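Local coordinates for protein yersinopine dehydrogenase (Yersinia pestis, PDB 6C4M) that catalyses the NADPH-dependent reductive condensation of pyruvate with a histidine-derived aminobutanoate intermediate, the last step in making the metallophore yersinopine, at residues E318-L321 with L322-L325; V337-R340 with W341-F345; Y390-A393 with N394-H398; G456-C459 with D460-A464. All coordinates share one frame; numbering follows the deposited sequence.

How the interactions relate
The four contacts follow one another along the chain, each within a single continuous run of residues. Interactions 1 and 2 belong together: they lie at the starts of the successive helices 321-329 and 339-344, with centres about 10 Å apart, and touch where the Asn320 amide reaches the Ile342 carbonyl. Interaction 3, the small hairpin of strands 390-391 and 397-398, is about 38 Å from interaction 1 between centres, on the opposite side of the chain's centre, and its His398 comes near the bound NADP. Interaction 4 begins the final helix, 459-471. The centres of interactions 3 and 4 are about 24 Å apart. Three helix starts and one hairpin thus set local turns, two of them adjoining and the others farther off in the fold.

Interaction 1: residues E318-L321 with L322-L325; sequences EINL and LRFL
Asn320 and Arg323 meet where helix 321-329 begins, the asparagine lying just before the first turn as its N-cap. With CG anti to the backbone N (chi1 178°), its amide is carried forward over that turn, and OD1 takes the N-H of Arg323 at 3.0 Å in an almost straight bond. The donor stands well above the carbonyl plane, not on a lone pair of OD1. Asparagine suits the place because one short side chain offers an acceptor to the helix and a donor, ND2, to Ile342 O. CG of the same amide rests 3.4 Å from Arg323 CB, while the guanidinium is turned nearly perpendicular to it, 87° between planes. A water accepts from both Asn320 N and Arg323 NH2, and NH2 also forms a salt bridge with Asp328. Backbone bonds start the helix proper, Phe324 N to Asn320 O and Leu325 N to Leu321 O. On the apolar sides, Ile319 CD1 reaches Phe324 CD2 at 4.0 Å, and Leu321 CD1 lies 3.8 Å from Leu325 CG. These branched and aromatic groups pack against neighbouring helices: Ile319, Leu321, Phe324 and Leu325 lie on helix 255-264, and Leu325 also touches helix 350-364, as does Leu322.

Interaction 2: residues V337-R340 with W341-F345; sequences VSRR and WIDEF
Ser338 OG accepts the N-H of Trp341 at 2.9 Å, the capping bond of an N-cap at the start of the short helix 339-344. Serine fits because its hydroxyl, held between the backbone N and the carbonyl carbon (chi1 65°), curls back on the first turn. Backbone bonds from Ile342 N to Ser338 O and from Asp343 N to Arg339 O carry the helix on. Just ahead of the cap, Val337 CG1 sits 3.8 Å from Ile342 CG1, the two side chains crossing at about a right angle, and Val337 also packs on helix 350-364. The outer side is charged. Arg339 curls over Ile342, whose CD1 lies off centre over one face of the guanidinium; its NH2 makes a long salt bridge to Asp343 OD1, a water links NE to Asp343 OD2, and Asp327 gives NH2 a second carboxylate. Farther out, Glu352 receives both Trp341 NE1 and Arg340 NH2, which helps to position the indole beside the guanidinium; the indole also packs on Pro294 of the second subunit. Arg340 NE makes a hydrogen-bonded salt bridge to Glu344 OE1 at 3.2 Å, reaching it from above the carboxylate plane, with the two flat groups turned 85° apart.

Interaction 3: residues Y390-A393 with N394-H398; sequences YQDA and NALWH
Tyr390 and His398 face each other as the hydrogen-bonded antiparallel pair of a beta hairpin, with Tyr390 O accepting His398 N at 2.6 Å and His398 O accepting Tyr390 N. Their side chains lie close on the same side of the strands: His398 CB sits over the tyrosine ring, 3.6 Å from its centroid, while the two rings are nearly parallel (9° between planes) but offset so far that they hardly overlap. The other side of the hairpin is packed as closely. Gln391 CG lies over the centre of the six-membered ring of Trp397, 3.4 Å from its centroid, and the amide beyond it is stacked 4° from parallel with the indole. A flexible glutamine suits this place, since its methylenes cover the aromatic face while NE2 still reaches Ala395 O at 2.9 Å. The indole and the ring of Phe441 meet edge-to-face.

The loose side is the exposed turn. Asp392 to Ala395 forms a type I turn closed by Ala395 N to Asp392 O, in which the small Ala393 and the polar Asn394 face solvent. Asp392 organises it from within. A chi1 of 64° folds its carboxylate back over its own backbone, where OD1 takes Leu396 N at 2.9 Å and, weakly, Asn394 N. OD2 accepts His398 NE2 at 2.7 Å, in the plane of the imidazole but above that of the carboxylate. The imidazole also meets the ring of His451, and the side chain of His398 comes to about 7 Å from the bound NADP. The aspartate therefore helps to fix the rotation of the imidazole, and its negative charge would probably favour a protonated His398.

Interaction 4: residues G456-C459 with D460-A464; sequences GDDC and DRQAA
Asp458 and Cys459 turn an extended chain into helix 459-471, whose first regular bond runs from Ala463 N to Cys459 O at 2.9 Å and is nearly straight. The preceding backbone bond, Gln462 N to Asp458 O, is weak and longer. Asp458 holds the N-cap position, yet its carboxylate makes no capping bond. Instead OD1 reaches along the helix to Gln462 NE2 at 3.0 Å through a weak bond, the carboxylate and amide planes being 56° apart. Gln462 suits this partner because its chain, extended beyond CG, lies back along the first turn; CG is 3.3 Å from Asp458 O, to which NE2 also makes a weak bond. One amide nitrogen thus lies near two acceptors of the same aspartate.

Ahead of the helix stands an Asx turn: Asp457 OD1 accepts Cys459 N at 2.9 Å, so the N-H of the first helical residue is taken by the residue before the N-cap. The other oxygen of Asp457, OD2, forms a salt bridge with Arg411 on helix 401-419, so this aspartate serves both turn and neighbouring helix. Cys459 is small and apolar enough to pack on the same helix, against Arg411 and Thr412, and Ala463 touches Leu415 one turn on. On the exposed side, Asp460 folds its carboxylate back over the helix start and OD1 accepts the N-H of Arg461. Acidic groups probably suit this place, since the N-terminal end of a helix presents N-H groups and carries a partial positive charge. Tyr118 of helix 117-121 touches Asp458, Arg461 and Gln462.

Interaction 1: residues E318-L321 with L322-L325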
loop_
_atom_site.group_PDB
_atom_site.type_symbol
_atom_site.label_atom_id
_atom_site.label_comp_id
_atom_site.label_asym_id
_atom_site.label_seq_id
_atom_site.Cartn_x
_atom_site.Cartn_y
_atom_site.Cartn_z
ATOM N N GLU A 318 13.336 24.425 -9.508
ATOM C CA GLU A 318 12.414 23.304 -9.385
ATOM C C GLU A 318 11.734 23.332 -8.029
ATOM O O GLU A 318 12.244 23.894 -7.069
ATOM C CB GLU A 318 13.132 21.967 -9.586
ATOM C CG GLU A 318 14.093 21.531 -8.469
ATOM C CD GLU A 318 15.425 22.266 -8.500
ATOM O OE1 GLU A 318 15.537 23.318 -9.176
ATOM O OE2 GLU A 318 16.367 21.798 -7.844
ATOM N N ILE A 319 10.556 22.714 -7.962
ATOM C CA ILE A 319 9.862 22.529 -6.690
ATOM C C ILE A 319 10.439 21.325 -5.938
ATOM O O ILE A 319 11.206 20.544 -6.507
ATOM C CB ILE A 319 8.350 22.341 -6.909
ATOM C CG1 ILE A 319 8.031 20.954 -7.478
ATOM C CG2 ILE A 319 7.814 23.437 -7.838
ATOM C CD1 ILE A 319 6.535 20.686 -7.622
ATOM N N ASN A 320 10.095 21.213 -4.653
ATOM C CA ASN A 320 10.212 19.982 -3.867
ATOM C C ASN A 320 8.914 19.206 -4.045
ATOM O O ASN A 320 7.892 19.535 -3.432
ATOM C CB ASN A 320 10.455 20.325 -2.402
ATOM C CG ASN A 320 10.551 19.069 -1.504
ATOM O OD1 ASN A 320 10.050 18.007 -1.858
ATOM N ND2 ASN A 320 11.158 19.224 -0.323
ATOM N N LEU A 321 8.948 18.172 -4.895
ATOM C CA LEU A 321 7.719 17.468 -5.250
ATOM C C LEU A 321 7.023 16.894 -4.025
ATOM O O LEU A 321 5.812 17.067 -3.844
ATOM C CB LEU A 321 8.021 16.369 -6.264
ATOM C CG LEU A 321 6.823 15.481 -6.606
ATOM C CD1 LEU A 321 5.670 16.279 -7.212
ATOM C CD2 LEU A 321 7.273 14.363 -7.537
ATOM N N LEU A 322 7.766 16.209 -3.161
ATOM C CA LEU A 322 7.117 15.525 -2.050
ATOM C C LEU A 322 6.557 16.531 -1.031
ATOM O O LEU A 322 5.417 16.385 -0.564
ATOM C CB LEU A 322 8.104 14.526 -1.410
ATOM C CG LEU A 322 7.517 13.658 -0.301
ATOM C CD1 LEU A 322 6.285 12.851 -0.756
ATOM C CD2 LEU A 322 8.572 12.733 0.350
ATOM N N ARG A 323 7.308 17.601 -0.734
ATOM C CA ARG A 323 6.767 18.668 0.120
ATOM C C ARG A 323 5.503 19.275 -0.481
ATOM O O ARG A 323 4.520 19.508 0.234
ATOM C CB ARG A 323 7.811 19.773 0.357
ATOM C CG ARG A 323 7.365 20.906 1.363
ATOM C CD ARG A 323 7.975 22.288 1.033
ATOM N NE ARG A 323 7.556 22.638 -0.309
ATOM C CZ ARG A 323 6.327 23.016 -0.641
ATOM N NH1 ARG A 323 5.385 23.181 0.291
ATOM N NH2 ARG A 323 6.056 23.249 -1.916
ATOM N N PHE A 324 5.520 19.546 -1.790
ATOM C CA PHE A 324 4.342 20.093 -2.469
ATOM C C PHE A 324 3.155 19.145 -2.344
ATOM O O PHE A 324 2.053 19.559 -1.973
ATOM C CB PHE A 324 4.682 20.355 -3.941
ATOM C CG PHE A 324 3.508 20.791 -4.790
ATOM C CD1 PHE A 324 2.910 22.040 -4.598
ATOM C CD2 PHE A 324 3.038 19.979 -5.818
ATOM C CE1 PHE A 324 1.839 22.453 -5.394
ATOM C CE2 PHE A 324 1.973 20.391 -6.623
ATOM C CZ PHE A 324 1.384 21.633 -6.417
ATOM N N LEU A 325 3.353 17.868 -2.681
ATOM C CA LEU A 325 2.253 16.909 -2.582
ATOM C C LEU A 325 1.702 16.833 -1.169
ATOM O O LEU A 325 0.482 16.806 -0.965
ATOM C CB LEU A 325 2.710 15.522 -3.003
ATOM C CG LEU A 325 3.183 15.360 -4.434
ATOM C CD1 LEU A 325 3.782 13.943 -4.651
ATOM C CD2 LEU A 325 2.039 15.597 -5.408
HETATM O O HOH W 1 8.510 23.133 -3.310
#

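Interaction 2: residues V337-R340 with W341-F345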
loop_
_atom_site.group_PDB
_atom_site.type_symbol
_atom_site.label_atom_id
_atom_site.label_comp_id
_atom_site.label_asym_id
_atom_site.label_seq_id
_atom_site.Cartn_x
_atom_site.Cartn_y
_atom_site.Cartn_z
ATOM N N VAL A 337 5.203 8.818 5.874
ATOM C CA VAL A 337 6.190 9.657 5.202
ATOM C C VAL A 337 6.778 10.629 6.216
ATOM O O VAL A 337 6.113 11.589 6.620
ATOM C CB VAL A 337 5.580 10.416 4.012
ATOM C CG1 VAL A 337 6.627 11.321 3.378
ATOM C CG2 VAL A 337 5.016 9.412 2.987
ATOM N N SER A 338 8.057 10.454 6.536
ATOM C CA SER A 338 8.652 11.236 7.600
ATOM C C SER A 338 8.829 12.698 7.168
ATOM O O SER A 338 8.855 13.036 5.976
ATOM C CB SER A 338 10.002 10.638 7.991
ATOM O OG SER A 338 10.884 10.768 6.891
ATOM N N ARG A 339 8.966 13.585 8.158
ATOM C CA ARG A 339 9.306 14.968 7.825
ATOM C C ARG A 339 10.686 15.027 7.210
ATOM O O ARG A 339 10.949 15.869 6.351
ATOM C CB ARG A 339 9.259 15.888 9.066
ATOM C CG ARG A 339 7.884 16.096 9.673
ATOM C CD ARG A 339 6.873 16.524 8.642
ATOM N NE ARG A 339 7.329 17.668 7.840
ATOM C CZ ARG A 339 6.573 18.293 6.948
ATOM N NH1 ARG A 339 5.305 17.936 6.776
ATOM N NH2 ARG A 339 7.083 19.285 6.237
ATOM N N ARG A 340 11.588 14.147 7.633
ATOM C CA ARG A 340 12.884 14.092 6.970
ATOM C C ARG A 340 12.725 13.798 5.478
ATOM O O ARG A 340 13.412 14.402 4.642
ATOM C CB ARG A 340 13.770 13.038 7.621
ATOM C CG ARG A 340 15.222 13.068 7.128
ATOM C CD ARG A 340 15.911 11.712 7.322
ATOM N NE ARG A 340 16.654 11.351 6.109
ATOM C CZ ARG A 340 16.473 10.263 5.376
ATOM N NH1 ARG A 340 15.584 9.331 5.706
ATOM N NH2 ARG A 340 17.226 10.093 4.302
ATOM N N TRP A 341 11.857 12.845 5.120
ATOM C CA TRP A 341 11.700 12.509 3.704
ATOM C C TRP A 341 11.172 13.720 2.916
ATOM O O TRP A 341 11.605 13.990 1.791
ATOM C CB TRP A 341 10.778 11.289 3.553
ATOM C CG TRP A 341 11.514 9.933 3.464
ATOM C CD1 TRP A 341 12.869 9.720 3.435
ATOM C CD2 TRP A 341 10.909 8.633 3.387
ATOM N NE1 TRP A 341 13.135 8.378 3.332
ATOM C CE2 TRP A 341 11.948 7.693 3.298
ATOM C CE3 TRP A 341 9.585 8.179 3.366
ATOM C CZ2 TRP A 341 11.706 6.323 3.204
ATOM C CZ3 TRP A 341 9.348 6.843 3.256
ATOM C CH2 TRP A 341 10.400 5.917 3.174
ATOM N N ILE A 342 10.262 14.470 3.522
ATOM C CA ILE A 342 9.670 15.633 2.871
ATOM C C ILE A 342 10.708 16.731 2.685
ATOM O O ILE A 342 10.891 17.255 1.578
ATOM C CB ILE A 342 8.465 16.103 3.695
ATOM C CG1 ILE A 342 7.323 15.103 3.494
ATOM C CG2 ILE A 342 8.044 17.555 3.325
ATOM C CD1 ILE A 342 6.238 15.172 4.560
ATOM N N ASP A 343 11.410 17.085 3.764
ATOM C CA ASP A 343 12.306 18.245 3.721
ATOM C C ASP A 343 13.517 17.972 2.856
ATOM O O ASP A 343 14.060 18.890 2.241
ATOM C CB ASP A 343 12.816 18.634 5.127
ATOM C CG ASP A 343 11.713 19.033 6.079
ATOM O OD1 ASP A 343 10.655 19.474 5.591
ATOM O OD2 ASP A 343 11.921 18.893 7.316
ATOM N N GLU A 344 13.990 16.736 2.839
ATOM C CA GLU A 344 15.235 16.422 2.159
ATOM C C GLU A 344 15.003 15.769 0.807
ATOM O O GLU A 344 15.978 15.447 0.120
ATOM C CB GLU A 344 16.106 15.524 3.058
ATOM C CG GLU A 344 16.379 16.123 4.454
ATOM C CD GLU A 344 17.350 15.293 5.320
ATOM O OE1 GLU A 344 17.723 14.155 4.929
ATOM O OE2 GLU A 344 17.741 15.788 6.408
ATOM N N PHE A 345 13.741 15.583 0.404
ATOM C CA PHE A 345 13.412 14.848 -0.824
ATOM C C PHE A 345 14.327 15.174 -1.992
ATOM O O PHE A 345 14.817 14.233 -2.633
ATOM C CB PHE A 345 11.958 15.093 -1.252
ATOM C CG PHE A 345 11.560 14.334 -2.493
ATOM C CD1 PHE A 345 11.236 12.976 -2.435
ATOM C CD2 PHE A 345 11.515 14.970 -3.714
ATOM C CE1 PHE A 345 10.865 12.291 -3.574
ATOM C CE2 PHE A 345 11.160 14.288 -4.849
ATOM C CZ PHE A 345 10.836 12.945 -4.777
HETATM O O HOH W 2 9.623 19.403 8.848
#

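Interaction 3: residues Y390-A393 with N394-H398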
loop_
_atom_site.group_PDB
_atom_site.type_symbol
_atom_site.label_atom_id
_atom_site.label_comp_id
_atom_site.label_asym_id
_atom_site.label_seq_id
_atom_site.Cartn_x
_atom_site.Cartn_y
_atom_site.Cartn_z
ATOM N N TYR A 390 -14.343 6.442 -25.862
ATOM C CA TYR A 390 -15.790 6.450 -25.982
ATOM C C TYR A 390 -16.157 7.039 -27.335
ATOM O O TYR A 390 -15.368 7.763 -27.949
ATOM C CB TYR A 390 -16.428 7.258 -24.845
ATOM C CG TYR A 390 -16.102 8.734 -24.881
ATOM C CD1 TYR A 390 -16.885 9.629 -25.621
ATOM C CD2 TYR A 390 -15.015 9.248 -24.185
ATOM C CE1 TYR A 390 -16.594 10.991 -25.661
ATOM C CE2 TYR A 390 -14.711 10.626 -24.221
ATOM C CZ TYR A 390 -15.512 11.488 -24.960
ATOM O OH TYR A 390 -15.240 12.844 -25.029
ATOM N N GLN A 391 -17.371 6.738 -27.786
ATOM C CA GLN A 391 -17.895 7.291 -29.028
ATOM C C GLN A 391 -18.832 8.472 -28.757
ATOM O O GLN A 391 -19.563 8.496 -27.764
ATOM C CB GLN A 391 -18.629 6.217 -29.823
ATOM C CG GLN A 391 -17.696 5.313 -30.562
ATOM C CD GLN A 391 -18.409 4.159 -31.217
ATOM O OE1 GLN A 391 -19.003 3.308 -30.549
ATOM N NE2 GLN A 391 -18.361 4.124 -32.534
ATOM N N ASP A 392 -18.809 9.453 -29.658
ATOM C CA ASP A 392 -19.699 10.601 -29.519
ATOM C C ASP A 392 -20.982 10.340 -30.315
ATOM O O ASP A 392 -21.225 9.226 -30.792
ATOM C CB ASP A 392 -18.989 11.901 -29.913
ATOM C CG ASP A 392 -18.569 11.955 -31.376
ATOM O OD1 ASP A 392 -19.070 11.169 -32.207
ATOM O OD2 ASP A 392 -17.711 12.816 -31.683
ATOM N N ALA A 393 -21.842 11.362 -30.430
ATOM C CA ALA A 393 -23.146 11.182 -31.073
ATOM C C ALA A 393 -23.014 10.789 -32.538
ATOM O O ALA A 393 -23.901 10.121 -33.088
ATOM C CB ALA A 393 -23.973 12.462 -30.959
ATOM N N ASN A 394 -21.930 11.196 -33.190
ATOM C CA ASN A 394 -21.656 10.785 -34.558
ATOM C C ASN A 394 -20.850 9.494 -34.638
ATOM O O ASN A 394 -20.297 9.188 -35.697
ATOM C CB ASN A 394 -20.929 11.908 -35.295
ATOM C CG ASN A 394 -21.798 13.141 -35.470
ATOM O OD1 ASN A 394 -22.610 13.208 -36.394
ATOM N ND2 ASN A 394 -21.640 14.115 -34.579
ATOM N N ALA A 395 -20.761 8.738 -33.546
ATOM C CA ALA A 395 -20.072 7.446 -33.517
ATOM C C ALA A 395 -18.559 7.568 -33.683
ATOM O O ALA A 395 -17.891 6.586 -34.027
ATOM C CB ALA A 395 -20.636 6.503 -34.585
ATOM N N LEU A 396 -18.000 8.752 -33.449
ATOM C CA LEU A 396 -16.566 8.960 -33.546
ATOM C C LEU A 396 -15.929 8.733 -32.188
ATOM O O LEU A 396 -16.457 9.170 -31.155
ATOM C CB LEU A 396 -16.251 10.375 -34.029
ATOM C CG LEU A 396 -16.573 10.697 -35.494
ATOM C CD1 LEU A 396 -16.253 12.178 -35.770
ATOM C CD2 LEU A 396 -15.812 9.777 -36.436
ATOM N N TRP A 397 -14.769 8.083 -32.205
ATOM C CA TRP A 397 -14.079 7.742 -30.966
ATOM C C TRP A 397 -13.304 8.929 -30.413
ATOM O O TRP A 397 -12.642 9.662 -31.159
ATOM C CB TRP A 397 -13.125 6.576 -31.197
ATOM C CG TRP A 397 -13.820 5.287 -31.409
ATOM C CD1 TRP A 397 -14.070 4.674 -32.604
ATOM C CD2 TRP A 397 -14.357 4.433 -30.392
ATOM N NE1 TRP A 397 -14.730 3.495 -32.387
ATOM C CE2 TRP A 397 -14.924 3.322 -31.041
ATOM C CE3 TRP A 397 -14.413 4.503 -28.990
ATOM C CZ2 TRP A 397 -15.541 2.278 -30.341
ATOM C CZ3 TRP A 397 -15.032 3.482 -28.303
ATOM C CH2 TRP A 397 -15.581 2.370 -28.984
ATOM N N HIS A 398 -13.387 9.101 -29.090
ATOM C CA HIS A 398 -12.670 10.130 -28.342
ATOM C C HIS A 398 -11.816 9.507 -27.244
ATOM O O HIS A 398 -12.113 8.425 -26.733
ATOM C CB HIS A 398 -13.617 11.111 -27.629
ATOM C CG HIS A 398 -14.317 12.077 -28.528
ATOM N ND1 HIS A 398 -14.076 13.434 -28.486
ATOM C CD2 HIS A 398 -15.283 11.889 -29.456
ATOM C CE1 HIS A 398 -14.845 14.038 -29.373
ATOM N NE2 HIS A 398 -15.590 13.125 -29.973
#

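Interaction 4: residues G456-C459 with D460-A464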
loop_
_atom_site.group_PDB
_atom_site.type_symbol
_atom_site.label_atom_id
_atom_site.label_comp_id
_atom_site.label_asym_id
_atom_site.label_seq_id
_atom_site.Cartn_x
_atom_site.Cartn_y
_atom_site.Cartn_z
ATOM N N GLY A 456 -4.324 14.651 -34.339
ATOM C CA GLY A 456 -3.417 15.778 -34.429
ATOM C C GLY A 456 -3.687 16.710 -33.278
ATOM O O GLY A 456 -4.668 16.558 -32.542
ATOM N N ASP A 457 -2.811 17.705 -33.157
ATOM C CA ASP A 457 -2.913 18.719 -32.126
ATOM C C ASP A 457 -2.083 19.907 -32.580
ATOM O O ASP A 457 -1.338 19.822 -33.557
ATOM C CB ASP A 457 -2.405 18.177 -30.787
ATOM C CG ASP A 457 -0.954 17.738 -30.855
ATOM O OD1 ASP A 457 -0.072 18.545 -31.215
ATOM O OD2 ASP A 457 -0.692 16.567 -30.542
ATOM N N ASP A 458 -2.167 20.994 -31.826
ATOM C CA ASP A 458 -1.369 22.186 -32.113
ATOM C C ASP A 458 -0.342 22.445 -31.013
ATOM O O ASP A 458 -0.066 23.594 -30.661
ATOM C CB ASP A 458 -2.234 23.437 -32.342
ATOM C CG ASP A 458 -3.429 23.541 -31.409
ATOM O OD1 ASP A 458 -3.268 23.364 -30.184
ATOM O OD2 ASP A 458 -4.532 23.866 -31.929
ATOM N N CYS A 459 0.252 21.361 -30.487
ATOM C CA CYS A 459 1.327 21.492 -29.508
ATOM C C CYS A 459 2.583 22.073 -30.136
ATOM O O CYS A 459 3.325 22.809 -29.474
ATOM C CB CYS A 459 1.657 20.128 -28.869
ATOM S SG CYS A 459 0.253 19.404 -28.020
ATOM N N ASP A 460 2.831 21.780 -31.411
ATOM C CA ASP A 460 4.022 22.312 -32.075
ATOM C C ASP A 460 3.991 23.839 -32.128
ATOM O O ASP A 460 4.963 24.507 -31.758
ATOM C CB ASP A 460 4.168 21.706 -33.493
ATOM C CG ASP A 460 2.860 21.723 -34.306
ATOM O OD1 ASP A 460 1.882 22.407 -33.925
ATOM O OD2 ASP A 460 2.810 21.050 -35.371
ATOM N N ARG A 461 2.874 24.412 -32.548
ATOM C CA ARG A 461 2.810 25.861 -32.639
ATOM C C ARG A 461 2.950 26.487 -31.252
ATOM O O ARG A 461 3.605 27.522 -31.080
ATOM C CB ARG A 461 1.503 26.277 -33.327
ATOM C CG ARG A 461 1.311 27.775 -33.495
ATOM C CD ARG A 461 2.312 28.421 -34.479
ATOM N NE ARG A 461 2.257 29.884 -34.356
ATOM C CZ ARG A 461 3.278 30.706 -34.580
ATOM N NH1 ARG A 461 4.462 30.219 -34.954
ATOM N NH2 ARG A 461 3.111 32.024 -34.430
ATOM N N GLN A 462 2.372 25.850 -30.240
ATOM C CA GLN A 462 2.437 26.401 -28.885
ATOM C C GLN A 462 3.871 26.420 -28.367
ATOM O O GLN A 462 4.335 27.428 -27.807
ATOM C CB GLN A 462 1.538 25.585 -27.966
ATOM C CG GLN A 462 0.084 25.809 -28.253
ATOM C CD GLN A 462 -0.839 25.149 -27.254
ATOM O OE1 GLN A 462 -0.794 25.425 -26.052
ATOM N NE2 GLN A 462 -1.703 24.281 -27.755
ATOM N N ALA A 463 4.581 25.298 -28.519
ATOM C CA ALA A 463 5.971 25.243 -28.065
ATOM C C ALA A 463 6.792 26.329 -28.743
ATOM O O ALA A 463 7.631 26.978 -28.105
ATOM C CB ALA A 463 6.588 23.864 -28.331
ATOM N N ALA A 464 6.547 26.548 -30.032
ATOM C CA ALA A 464 7.248 27.611 -30.748
ATOM C C ALA A 464 6.912 28.979 -30.168
ATOM O O ALA A 464 7.797 29.823 -29.969
ATOM C CB ALA A 464 6.903 27.550 -32.236
#